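Local coordinates for protein putative amidohydrolase (Unidentified, PDB 3FEQ) that probably acts as a zinc-dependent prolidase of the amidohydrolase superfamily, hydrolysing the peptide bond before a carboxy-terminal proline, at residues C[56-61]-C[382-387]; C[64-69]-C[105-110]; C[225-230]-C[245-250]. All blocks are in the same frame, centred on the assembly; numbering follows the deposited sequence.

Contact 1: C[56-61]-C[382-387]; sequences TVMPGF and GNPLED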
loop_
_atom_site.group_PDB
_atom_site.type_symbol
_atom_site.label_atom_id
_atom_site.label_comp_id
_atom_site.label_asym_id
_atom_site.label_seq_id
_atom_site.Cartn_x
_atom_site.Cartn_y
_atom_site.Cartn_z
ATOM N N THR C 56 62.747 8.046 1.104
ATOM C CA THR C 56 62.081 7.165 2.047
ATOM C C THR C 56 60.957 6.400 1.382
ATOM O O THR C 56 60.049 6.987 0.817
ATOM C CB THR C 56 61.525 7.944 3.226
ATOM O OG1 THR C 56 62.605 8.577 3.919
ATOM C CG2 THR C 56 60.798 7.015 4.180
ATOM N N VAL C 57 61.035 5.079 1.432
ATOM C CA VAL C 57 59.942 4.246 0.945
ATOM C C VAL C 57 59.188 3.620 2.119
ATOM O O VAL C 57 59.776 2.921 2.949
ATOM C CB VAL C 57 60.423 3.187 -0.093
ATOM C CG1 VAL C 57 61.818 2.713 0.218
ATOM C CG2 VAL C 57 59.459 2.015 -0.185
ATOM N N MET C 58 57.903 3.952 2.225
ATOM C CA MET C 58 57.067 3.473 3.328
ATOM C C MET C 58 55.764 2.858 2.820
ATOM O O MET C 58 55.458 2.961 1.640
ATOM C CB MET C 58 56.809 4.587 4.351
ATOM C CG MET C 58 56.116 5.827 3.826
ATOM S SD MET C 58 55.898 7.026 5.159
ATOM C CE MET C 58 54.884 6.103 6.312
ATOM N N PRO C 59 55.005 2.185 3.700
ATOM C CA PRO C 59 53.716 1.685 3.227
ATOM C C PRO C 59 52.805 2.842 2.837
ATOM O O PRO C 59 52.931 3.947 3.376
ATOM C CB PRO C 59 53.137 0.954 4.448
ATOM C CG PRO C 59 54.270 0.753 5.369
ATOM C CD PRO C 59 55.237 1.859 5.119
ATOM N N GLY C 60 51.921 2.595 1.880
ATOM C CA GLY C 60 50.941 3.586 1.479
ATOM C C GLY C 60 49.982 3.855 2.616
ATOM O O GLY C 60 49.716 2.964 3.427
ATOM N N PHE C 61 49.472 5.082 2.681
ATOM C CA PHE C 61 48.693 5.508 3.823
ATOM C C PHE C 61 47.262 4.998 3.754
ATOM O O PHE C 61 46.690 4.858 2.674
ATOM C CB PHE C 61 48.668 7.020 3.935
ATOM C CG PHE C 61 50.005 7.667 3.802
ATOM C CD1 PHE C 61 51.122 7.144 4.435
ATOM C CD2 PHE C 61 50.129 8.859 3.105
ATOM C CE1 PHE C 61 52.349 7.773 4.325
ATOM C CE2 PHE C 61 51.344 9.492 2.998
ATOM C CZ PHE C 61 52.462 8.944 3.605
ATOM N N GLY C 382 62.574 12.784 1.389
ATOM C CA GLY C 382 62.886 13.311 2.702
ATOM C C GLY C 382 62.517 12.297 3.755
ATOM O O GLY C 382 62.028 11.218 3.436
ATOM N N ASN C 383 62.741 12.645 5.012
ATOM C CA ASN C 383 62.542 11.704 6.095
ATOM C C ASN C 383 61.469 12.181 7.066
ATOM O O ASN C 383 61.674 13.147 7.800
ATOM C CB ASN C 383 63.859 11.461 6.819
ATOM C CG ASN C 383 63.680 10.663 8.078
ATOM O OD1 ASN C 383 63.069 9.594 8.063
ATOM N ND2 ASN C 383 64.174 11.193 9.194
ATOM N N PRO C 384 60.314 11.501 7.071
ATOM C CA PRO C 384 59.161 11.895 7.870
ATOM C C PRO C 384 59.432 11.742 9.358
ATOM O O PRO C 384 58.875 12.478 10.177
ATOM C CB PRO C 384 58.071 10.917 7.419
ATOM C CG PRO C 384 58.801 9.738 6.922
ATOM C CD PRO C 384 60.048 10.282 6.293
ATOM N N LEU C 385 60.329 10.825 9.693
ATOM C CA LEU C 385 60.642 10.544 11.077
ATOM C C LEU C 385 61.252 11.758 11.770
ATOM O O LEU C 385 61.216 11.845 12.990
ATOM C CB LEU C 385 61.570 9.335 11.170
ATOM C CG LEU C 385 61.102 8.142 12.011
ATOM C CD1 LEU C 385 59.594 8.050 12.011
ATOM C CD2 LEU C 385 61.710 6.828 11.518
ATOM N N GLU C 386 61.759 12.712 10.990
ATOM C CA GLU C 386 62.302 13.952 11.544
ATOM C C GLU C 386 61.591 15.215 11.094
ATOM O O GLU C 386 61.478 16.172 11.854
ATOM C CB GLU C 386 63.785 14.072 11.241
ATOM C CG GLU C 386 64.652 13.886 12.467
ATOM C CD GLU C 386 65.942 13.168 12.149
ATOM O OE1 GLU C 386 66.177 12.084 12.726
ATOM O OE2 GLU C 386 66.709 13.676 11.302
ATOM N N ASP C 387 61.160 15.243 9.842
ATOM C CA ASP C 387 60.262 16.296 9.395
ATOM C C ASP C 387 58.904 15.731 8.982
ATOM O O ASP C 387 58.769 15.106 7.934
ATOM C CB ASP C 387 60.882 17.103 8.255
ATOM C CG ASP C 387 59.980 18.230 7.782
ATOM O OD1 ASP C 387 59.271 18.833 8.626
ATOM O OD2 ASP C 387 59.976 18.514 6.565
#
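The backbones of T56 and N383 come nearest here, their CA atoms 6.1 Å apart, where the first residue of strand 56-66 meets the irregular loop that follows strand 377-380. Those two strands are antiparallel neighbours in the mixed sheet leading into the amidohydrolase barrel, and T56 is still backbone-bonded to L380, so the contact forms just past the end of a regular strand pairing, where side chains take over. The one hydrogen bond across the segments runs from T56 OG1 to G382 O at 2.7 Å. It meets the carbonyl with a C=O...donor angle of 136° and lies 34° out of the carbonyl plane. The first torsion of T56 (-62°) turns OG1 to the side of the backbone N, where it reaches the carbonyl, and sets CG2 beside the carbonyl carbon. Both branches also point at the CD corner of the P384 ring, T56 OG1 at 3.9 Å and T56 CG2 at 4.0 Å from P384 CD. G382 has a positive-phi conformation favourable to glycine. Beyond it the loop folds back on itself: N383 O accepts from D387 N at 3.0 Å and from E386 N at 3.2 Å, which tightens the turn carrying P384. L349 of helix 345-351 packs against both M58 and P384, joining this loop and the strand to one helix. Two residues on from T56, on the same side of the strand, the sulfur of M58 closes the apolar part of the contact, SD lying 4.3 Å from P384 CG.

Contact 2: C[64-69]-C[105-110]; sequences CHVHVL and VRDAGG. With ZN (zinc ion), chain U.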
loop_
_atom_site.group_PDB
_atom_site.type_symbol
_atom_site.label_atom_id
_atom_site.label_comp_id
_atom_site.label_asym_id
_atom_site.label_seq_id
_atom_site.Cartn_x
_atom_site.Cartn_y
_atom_site.Cartn_z
ATOM N N CYS C 64 41.121 6.262 7.891
ATOM C CA CYS C 64 40.113 5.427 8.508
ATOM C C CYS C 64 38.773 6.109 8.645
ATOM O O CYS C 64 37.841 5.518 9.191
ATOM C CB CYS C 64 40.565 4.981 9.895
ATOM S SG CYS C 64 41.997 3.942 9.885
ATOM N N HIS C 65 38.690 7.364 8.206
ATOM C CA HIS C 65 37.411 8.068 8.156
ATOM C C HIS C 65 37.373 9.093 7.016
ATOM O O HIS C 65 37.823 10.219 7.172
ATOM C CB HIS C 65 37.129 8.735 9.511
ATOM C CG HIS C 65 35.689 9.072 9.747
ATOM N ND1 HIS C 65 34.914 8.425 10.685
ATOM C CD2 HIS C 65 34.890 10.010 9.183
ATOM C CE1 HIS C 65 33.696 8.946 10.682
ATOM N NE2 HIS C 65 33.654 9.908 9.775
ATOM N N VAL C 66 36.839 8.693 5.867
ATOM C CA VAL C 66 36.521 9.644 4.790
ATOM C C VAL C 66 35.059 9.552 4.358
ATOM O O VAL C 66 34.396 8.549 4.609
ATOM C CB VAL C 66 37.385 9.406 3.544
ATOM C CG1 VAL C 66 38.837 9.671 3.839
ATOM C CG2 VAL C 66 37.194 8.012 3.043
ATOM N N HIS C 67 34.565 10.608 3.718
ATOM C CA HIS C 67 33.346 10.525 2.924
ATOM C C HIS C 67 33.705 10.910 1.503
ATOM O O HIS C 67 33.690 12.081 1.130
ATOM C CB HIS C 67 32.233 11.418 3.482
ATOM C CG HIS C 67 31.882 11.132 4.907
ATOM N ND1 HIS C 67 30.884 10.254 5.268
ATOM C CD2 HIS C 67 32.424 11.579 6.065
ATOM C CE1 HIS C 67 30.827 10.170 6.585
ATOM N NE2 HIS C 67 31.755 10.962 7.094
ATOM N N VAL C 68 34.090 9.902 0.735
ATOM C CA VAL C 68 34.493 10.061 -0.650
ATOM C C VAL C 68 33.440 10.753 -1.484
ATOM O O VAL C 68 33.770 11.471 -2.410
ATOM C CB VAL C 68 34.716 8.702 -1.260
ATOM C CG1 VAL C 68 34.874 8.817 -2.759
ATOM C CG2 VAL C 68 35.902 8.025 -0.597
ATOM N N LEU C 69 32.171 10.524 -1.160
ATOM C CA LEU C 69 31.074 11.102 -1.928
ATOM C C LEU C 69 30.617 12.492 -1.466
ATOM O O LEU C 69 29.805 13.147 -2.133
ATOM C CB LEU C 69 29.909 10.133 -1.952
ATOM C CG LEU C 69 30.115 9.108 -3.055
ATOM C CD1 LEU C 69 29.561 7.800 -2.623
ATOM C CD2 LEU C 69 29.452 9.578 -4.357
ATOM N N VAL C 105 41.366 3.677 1.924
ATOM C CA VAL C 105 40.519 4.545 2.747
ATOM C C VAL C 105 39.328 3.755 3.217
ATOM O O VAL C 105 38.813 2.912 2.478
ATOM C CB VAL C 105 39.964 5.780 1.991
ATOM C CG1 VAL C 105 41.022 6.846 1.819
ATOM C CG2 VAL C 105 39.341 5.388 0.673
ATOM N N ARG C 106 38.908 4.020 4.451
ATOM C CA ARG C 106 37.682 3.455 4.983
ATOM C C ARG C 106 36.603 4.512 4.930
ATOM O O ARG C 106 36.606 5.423 5.745
ATOM C CB ARG C 106 37.881 3.021 6.424
ATOM C CG ARG C 106 36.784 2.151 6.965
ATOM C CD ARG C 106 37.121 1.704 8.373
ATOM N NE ARG C 106 37.156 2.826 9.301
ATOM C CZ ARG C 106 36.901 2.725 10.604
ATOM N NH1 ARG C 106 36.609 1.541 11.151
ATOM N NH2 ARG C 106 36.939 3.813 11.364
ATOM N N ASP C 107 35.692 4.388 3.967
ATOM C CA ASP C 107 34.581 5.319 3.803
ATOM C C ASP C 107 33.548 5.138 4.907
ATOM O O ASP C 107 33.187 4.016 5.254
ATOM C CB ASP C 107 33.914 5.121 2.436
ATOM C CG ASP C 107 32.901 6.208 2.113
ATOM O OD1 ASP C 107 31.690 5.991 2.348
ATOM O OD2 ASP C 107 33.321 7.273 1.616
ATOM N N ALA C 108 33.079 6.252 5.456
ATOM C CA ALA C 108 32.248 6.219 6.652
ATOM C C ALA C 108 30.810 6.518 6.279
ATOM O O ALA C 108 30.125 7.257 6.958
ATOM C CB ALA C 108 32.766 7.218 7.698
ATOM N N GLY C 109 30.357 5.930 5.182
ATOM C CA GLY C 109 28.992 6.137 4.718
ATOM C C GLY C 109 28.950 7.017 3.492
ATOM O O GLY C 109 29.516 8.097 3.491
ATOM N N GLY C 110 28.260 6.547 2.459
ATOM C CA GLY C 110 28.296 7.163 1.146
ATOM C C GLY C 110 28.706 6.130 0.116
ATOM O O GLY C 110 27.900 5.726 -0.720
HETATM ZN ZN ZN U . 31.511 11.192 9.305
#
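The HxH motif at the end of the first barrel strand, a hallmark of the amidohydrolase superfamily, is formed by H65 and H67, which bind a zinc ion beside the neighbouring parallel strand 102-107. H65 NE2 lies 2.5 Å from the zinc and H67 NE2 2.2 Å; D323 is the third protein residue of this site. V66, between the histidines, forms a parallel bridge with D107: V66 N donates to R106 O at 3.3 Å, and V66 O accepts from A108 N at 2.8 Å. With V66 held in the strand, its side chain points to the other side from the metal and crosses V105 at about a right angle, both touching M97 of helix 90-99. On the metal side, the methyl of A108 sits over the centre of the H65 ring, 14° off the ring normal, a CH-pi contact that backs one face while the zinc lies at the edge, in the ring plane. H65 ND1 is hydrogen-bonded to E250. The H67 ring is fixed from its far nitrogen: ND1 donates to G109 O at 3.1 Å, in the carbonyl plane and on a lone pair. Past the histidines, V68 N bonds to D107 OD2 at 2.9 Å, while D107 OD1 takes the amide of A111, so the carboxylate ties the loop after each strand. At the opposite end R106, its chain bent at chi3 (66°), grips C64 O side-on with NE and NH2, from opposite faces of the carbonyl plane. Donation from H67 ND1 to G109 O is consistent with NE2 offering its lone pair to the zinc.

Contact 3: C[225-230]-C[245-250]; sequences NTYVMA and GVRTIE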
loop_
_atom_site.group_PDB
_atom_site.type_symbol
_atom_site.label_atom_id
_atom_site.label_comp_id
_atom_site.label_asym_id
_atom_site.label_seq_id
_atom_site.Cartn_x
_atom_site.Cartn_y
_atom_site.Cartn_z
ATOM N N ASN C 225 31.182 -11.567 10.160
ATOM C CA ASN C 225 32.618 -11.426 10.401
ATOM C C ASN C 225 33.169 -10.060 10.062
ATOM O O ASN C 225 34.193 -9.935 9.399
ATOM C CB ASN C 225 33.432 -12.539 9.737
ATOM C CG ASN C 225 33.007 -13.925 10.206
ATOM O OD1 ASN C 225 32.964 -14.207 11.411
ATOM N ND2 ASN C 225 32.675 -14.796 9.253
ATOM N N THR C 226 32.483 -9.033 10.547
ATOM C CA THR C 226 33.062 -7.709 10.592
ATOM C C THR C 226 32.748 -7.026 11.951
ATOM O O THR C 226 32.465 -7.709 12.936
ATOM C CB THR C 226 32.607 -6.874 9.363
ATOM O OG1 THR C 226 33.415 -5.691 9.237
ATOM C CG2 THR C 226 31.129 -6.498 9.463
ATOM N N TYR C 227 32.806 -5.695 11.989
ATOM C CA TYR C 227 32.613 -4.907 13.192
ATOM C C TYR C 227 31.775 -3.644 12.901
ATOM O O TYR C 227 31.518 -3.296 11.754
ATOM C CB TYR C 227 33.984 -4.478 13.735
ATOM C CG TYR C 227 34.754 -3.618 12.752
ATOM C CD1 TYR C 227 34.693 -2.237 12.809
ATOM C CD2 TYR C 227 35.475 -4.190 11.719
ATOM C CE1 TYR C 227 35.364 -1.441 11.885
ATOM C CE2 TYR C 227 36.142 -3.396 10.794
ATOM C CZ TYR C 227 36.070 -2.022 10.880
ATOM O OH TYR C 227 36.724 -1.238 9.954
ATOM N N VAL C 228 31.412 -2.936 13.958
ATOM C CA VAL C 228 30.699 -1.678 13.868
ATOM C C VAL C 228 31.639 -0.531 14.233
ATOM O O VAL C 228 32.326 -0.583 15.252
ATOM C CB VAL C 228 29.541 -1.660 14.877
ATOM C CG1 VAL C 228 29.022 -0.255 15.089
ATOM C CG2 VAL C 228 28.455 -2.566 14.432
ATOM N N MET C 229 31.680 0.497 13.393
ATOM C CA MET C 229 32.291 1.772 13.760
ATOM C C MET C 229 31.183 2.727 14.171
ATOM O O MET C 229 30.070 2.631 13.667
ATOM C CB MET C 229 33.114 2.354 12.601
ATOM C CG MET C 229 32.403 2.445 11.248
ATOM S SD MET C 229 33.553 2.852 9.920
ATOM C CE MET C 229 33.781 4.566 10.320
ATOM N N ALA C 230 31.476 3.648 15.080
ATOM C CA ALA C 230 30.417 4.394 15.744
ATOM C C ALA C 230 30.804 5.828 16.054
ATOM O O ALA C 230 31.839 6.099 16.651
ATOM C CB ALA C 230 29.981 3.678 17.010
ATOM N N GLY C 245 29.555 -3.164 22.445
ATOM C CA GLY C 245 30.497 -3.964 21.674
ATOM C C GLY C 245 30.960 -3.378 20.350
ATOM O O GLY C 245 31.403 -4.118 19.475
ATOM N N VAL C 246 30.877 -2.060 20.189
ATOM C CA VAL C 246 31.397 -1.437 18.977
ATOM C C VAL C 246 32.915 -1.414 19.029
ATOM O O VAL C 246 33.496 -1.276 20.095
ATOM C CB VAL C 246 30.846 -0.023 18.755
ATOM C CG1 VAL C 246 29.348 -0.006 18.991
ATOM C CG2 VAL C 246 31.552 0.981 19.638
ATOM N N ARG C 247 33.553 -1.622 17.886
ATOM C CA ARG C 247 34.984 -1.859 17.853
ATOM C C ARG C 247 35.787 -0.566 17.693
ATOM O O ARG C 247 36.845 -0.411 18.301
ATOM C CB ARG C 247 35.327 -2.848 16.745
ATOM C CG ARG C 247 36.784 -3.289 16.726
ATOM C CD ARG C 247 36.976 -4.518 15.860
ATOM N NE ARG C 247 38.374 -4.708 15.505
ATOM C CZ ARG C 247 38.931 -4.214 14.409
ATOM N NH1 ARG C 247 38.203 -3.497 13.561
ATOM N NH2 ARG C 247 40.215 -4.420 14.166
ATOM N N THR C 248 35.317 0.347 16.851
ATOM C CA THR C 248 36.012 1.610 16.687
ATOM C C THR C 248 35.077 2.775 16.937
ATOM O O THR C 248 33.882 2.700 16.676
ATOM C CB THR C 248 36.686 1.755 15.301
ATOM O OG1 THR C 248 35.771 2.349 14.375
ATOM C CG2 THR C 248 37.137 0.412 14.768
ATOM N N ILE C 249 35.633 3.845 17.487
ATOM C CA ILE C 249 34.863 5.023 17.847
ATOM C C ILE C 249 35.393 6.152 17.007
ATOM O O ILE C 249 36.602 6.300 16.876
ATOM C CB ILE C 249 35.084 5.377 19.315
ATOM C CG1 ILE C 249 34.433 4.328 20.216
ATOM C CG2 ILE C 249 34.566 6.770 19.616
ATOM C CD1 ILE C 249 32.909 4.358 20.219
ATOM N N GLU C 250 34.491 6.898 16.379
ATOM C CA GLU C 250 34.875 7.979 15.471
ATOM C C GLU C 250 34.837 9.313 16.195
ATOM O O GLU C 250 33.946 9.562 17.007
ATOM C CB GLU C 250 33.965 8.007 14.236
ATOM C CG GLU C 250 33.817 6.663 13.524
ATOM C CD GLU C 250 35.152 6.060 13.091
ATOM O OE1 GLU C 250 35.763 6.584 12.133
ATOM O OE2 GLU C 250 35.576 5.038 13.680
#
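R247 points NH1 at the face of the Y227 ring, over its centre, with CZ 4.6 Å from the centroid and 18° off the ring normal: a cation-pi contact. The two planes are 61° apart, so the guanidinium dips one nitrogen into the face and does not stack flat. R247 is extended from CG to NE, with CG set opposite the backbone N (chi1 -173°), and this stretches CB and CD across Y227 CB on the way. T248 CG2 also reaches the ring, 3.9 Å from Y227 CE1. Alongside these side chains the main chains pair: V228 O accepts from R247 N at 3.1 Å, A230 O from E250 N at 2.8 Å, and a weak bond runs from A230 N to T248 O. M229 is bridged to T248 and A230 to I249, both in parallel register, as expected for a beta-alpha-beta crossover, here strand 228-234, helix 235-243 and strand 248-254 of the barrel. A230 and I249 face that helix, I249 packing on I238 and A241, whereas M229 and T248 face the interior. There T248 OG1 donates to E250 OE2 at 2.8 Å, and M229 CE rests alongside the same carboxylate, 3.4 Å from E250 OE1. V228 CG1 touches V246 CG1 at 3.9 Å, where helix 211-223 covers both residues. Further out, the Y227 hydroxyl bonds to R106, and the R247 guanidinium is positioned by the carbonyls of E358 and I359, the latter reached by the same NH1 that covers the ring. E250 itself is held by H65 and R106.

Contacts 1 and 2 share strand 56-66: residues 56-61 carry it in from the mixed sheet, and residues 64-69 end it at the zinc; the centres of the two contacts are about 24 Å apart. Contact 1 thus lies at the far end of that strand, and its loop closes around both other contacts in sequence. Contacts 2 and 3 lie about 14 Å apart, centre to centre, and touch directly. E250 joins them, with H65 ND1 2.5 Å from E250 OE1, a probable hydrogen bond, and R106 NH2 3.0 Å from E250 OE2 in a salt bridge. Bonded to the zinc ligand H65 and with its side chain about 5 Å from a zinc, E250 is consistent with a second-shell residue.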